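Local coordinates for sorbitol dehydrogenase (Gluconobacter oxydans, PDB 5ITG), which probably oxidises D-sorbitol to L-sorbose with a nicotinamide cofactor, NADP(H), as a Rossmann-fold member of the mannitol dehydrogenase family, at residues Ala171-Trp176 against Lys207-Glu212. Sequence-based numbering, arbitrary orientation.
Sequences ALRRRW and KARDPE
Arg173 and Trp176, one turn apart on helix 164-177, reach across to the junction of helices 194-209 and 211-220, where they meet Arg209 and Glu212. The charged part of the contact is a pair of arginines. Arg209 NH2 lies 3.9 Å from Arg173 CD and equally near Arg173 NE; the two side chains meet obliquely, their guanidinium planes 38° apart. The Arg173 chain leaves its helix with CG anti to the backbone N (chi1 -176°) and then bends at chi3, which turns the guanidinium across its own helix, between Glu170 and Asp177. There it forms salt bridges, NH1 with Asp177 and NH2 with Glu170, and these carboxylates probably offset much of the like charge facing Arg209. The aromatic part buries more surface: the six-membered end of the Trp176 indole comes up to the main chain of Glu212, with CH2 3.9 Å from Glu212 O and 4.5 Å from Glu212 CB. Trp176 also stacks with Trp216 and touches Leu213, further partners supplied by the same helix 211-220. Within the junction, Asp210 is the first residue past helix 194-209 and N-caps the next helix. Its OD1 accepts from Glu212 N at 3.1 Å in a bent bond (N-H...O 139°), the donor lying well above the carboxylate plane, while OD2 takes a weak bond from Leu213 N. Because the like-charged arginines offer no obvious attraction, cohesion at this surface contact of the Rossmann domain probably rests on the indole and on neighbours such as Leu213.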
# COMPACT_ATOMS: atom_id res chain seq x y z
N ALA A 171 -3.62 -25.04 -9.93
CA ALA A 171 -3.80 -25.63 -8.60
C ALA A 171 -5.29 -25.81 -8.31
O ALA A 171 -5.72 -26.85 -7.80
CB ALA A 171 -3.15 -24.75 -7.53
N LEU A 172 -6.08 -24.80 -8.65
CA LEU A 172 -7.52 -24.87 -8.43
C LEU A 172 -8.16 -25.97 -9.28
O LEU A 172 -9.06 -26.67 -8.83
CB LEU A 172 -8.16 -23.51 -8.73
CG LEU A 172 -7.86 -22.45 -7.67
CD1 LEU A 172 -8.24 -21.07 -8.16
CD2 LEU A 172 -8.60 -22.80 -6.38
N ARG A 173 -7.67 -26.14 -10.50
CA ARG A 173 -8.20 -27.18 -11.38
C ARG A 173 -7.98 -28.54 -10.74
O ARG A 173 -8.90 -29.35 -10.61
CB ARG A 173 -7.50 -27.14 -12.75
CG ARG A 173 -8.08 -28.14 -13.75
CD ARG A 173 -7.24 -28.24 -15.01
NE ARG A 173 -5.93 -28.86 -14.77
CZ ARG A 173 -5.75 -30.10 -14.32
NH1 ARG A 173 -6.80 -30.87 -14.05
NH2 ARG A 173 -4.53 -30.57 -14.12
N ARG A 174 -6.74 -28.79 -10.32
CA ARG A 174 -6.39 -30.07 -9.71
C ARG A 174 -7.18 -30.34 -8.44
O ARG A 174 -7.63 -31.47 -8.22
CB ARG A 174 -4.88 -30.12 -9.42
CG ARG A 174 -4.04 -30.03 -10.68
CD ARG A 174 -2.58 -30.30 -10.41
NE ARG A 174 -1.78 -30.11 -11.62
CZ ARG A 174 -0.47 -30.30 -11.69
NH1 ARG A 174 0.20 -30.69 -10.61
NH2 ARG A 174 0.17 -30.10 -12.83
N ARG A 175 -7.36 -29.31 -7.61
CA ARG A 175 -8.11 -29.46 -6.38
C ARG A 175 -9.55 -29.86 -6.74
O ARG A 175 -10.13 -30.75 -6.13
CB ARG A 175 -8.10 -28.15 -5.57
CG ARG A 175 -6.71 -27.77 -5.02
CD ARG A 175 -6.68 -26.36 -4.37
NE ARG A 175 -7.37 -26.32 -3.08
CZ ARG A 175 -6.77 -26.33 -1.89
NH1 ARG A 175 -5.45 -26.37 -1.80
NH2 ARG A 175 -7.50 -26.31 -0.78
N TRP A 176 -10.10 -29.20 -7.75
CA TRP A 176 -11.45 -29.47 -8.20
C TRP A 176 -11.58 -30.91 -8.72
O TRP A 176 -12.44 -31.67 -8.26
CB TRP A 176 -11.84 -28.48 -9.30
CG TRP A 176 -13.21 -28.69 -9.89
CD1 TRP A 176 -14.31 -29.17 -9.25
CD2 TRP A 176 -13.62 -28.38 -11.22
NE1 TRP A 176 -15.39 -29.16 -10.11
CE2 TRP A 176 -14.99 -28.68 -11.32
CE3 TRP A 176 -12.96 -27.87 -12.35
CZ2 TRP A 176 -15.72 -28.49 -12.50
CZ3 TRP A 176 -13.68 -27.67 -13.52
CH2 TRP A 176 -15.05 -27.99 -13.58
N LYS A 207 -10.69 -18.36 -17.73
CA LYS A 207 -11.62 -18.38 -18.86
C LYS A 207 -10.90 -18.84 -20.13
O LYS A 207 -11.43 -19.65 -20.89
CB LYS A 207 -12.21 -16.99 -19.09
CG LYS A 207 -13.24 -16.96 -20.20
CD LYS A 207 -13.73 -15.55 -20.47
CE LYS A 207 -14.84 -15.55 -21.50
NZ LYS A 207 -15.96 -16.43 -21.06
N ALA A 208 -9.70 -18.32 -20.35
CA ALA A 208 -8.93 -18.70 -21.53
C ALA A 208 -8.55 -20.17 -21.44
O ALA A 208 -8.52 -20.87 -22.45
CB ALA A 208 -7.69 -17.83 -21.64
N ARG A 209 -8.25 -20.62 -20.23
CA ARG A 209 -7.85 -22.01 -19.99
C ARG A 209 -9.01 -22.97 -20.26
O ARG A 209 -8.86 -23.94 -21.00
CB ARG A 209 -7.38 -22.16 -18.55
CG ARG A 209 -6.97 -23.57 -18.15
CD ARG A 209 -5.65 -23.97 -18.78
NE ARG A 209 -5.29 -25.34 -18.43
CZ ARG A 209 -5.95 -26.42 -18.84
NH1 ARG A 209 -7.01 -26.29 -19.63
NH2 ARG A 209 -5.55 -27.63 -18.47
N ASP A 210 -10.17 -22.68 -19.67
CA ASP A 210 -11.36 -23.50 -19.83
C ASP A 210 -12.57 -22.87 -19.14
O ASP A 210 -12.61 -22.76 -17.91
CB ASP A 210 -11.11 -24.90 -19.27
CG ASP A 210 -12.39 -25.68 -19.04
OD1 ASP A 210 -13.35 -25.50 -19.82
OD2 ASP A 210 -12.44 -26.49 -18.08
N PRO A 211 -13.58 -22.46 -19.92
CA PRO A 211 -14.80 -21.83 -19.39
C PRO A 211 -15.41 -22.55 -18.18
O PRO A 211 -15.79 -21.91 -17.21
CB PRO A 211 -15.73 -21.82 -20.60
CG PRO A 211 -14.76 -21.58 -21.73
CD PRO A 211 -13.65 -22.55 -21.39
N GLU A 212 -15.50 -23.87 -18.25
CA GLU A 212 -16.06 -24.63 -17.14
C GLU A 212 -15.22 -24.44 -15.88
O GLU A 212 -15.74 -24.39 -14.76
CB GLU A 212 -16.13 -26.11 -17.48
CG GLU A 212 -17.09 -26.45 -18.60
CD GLU A 212 -17.04 -27.92 -18.98
OE1 GLU A 212 -17.10 -28.77 -18.06
OE2 GLU A 212 -16.94 -28.22 -20.19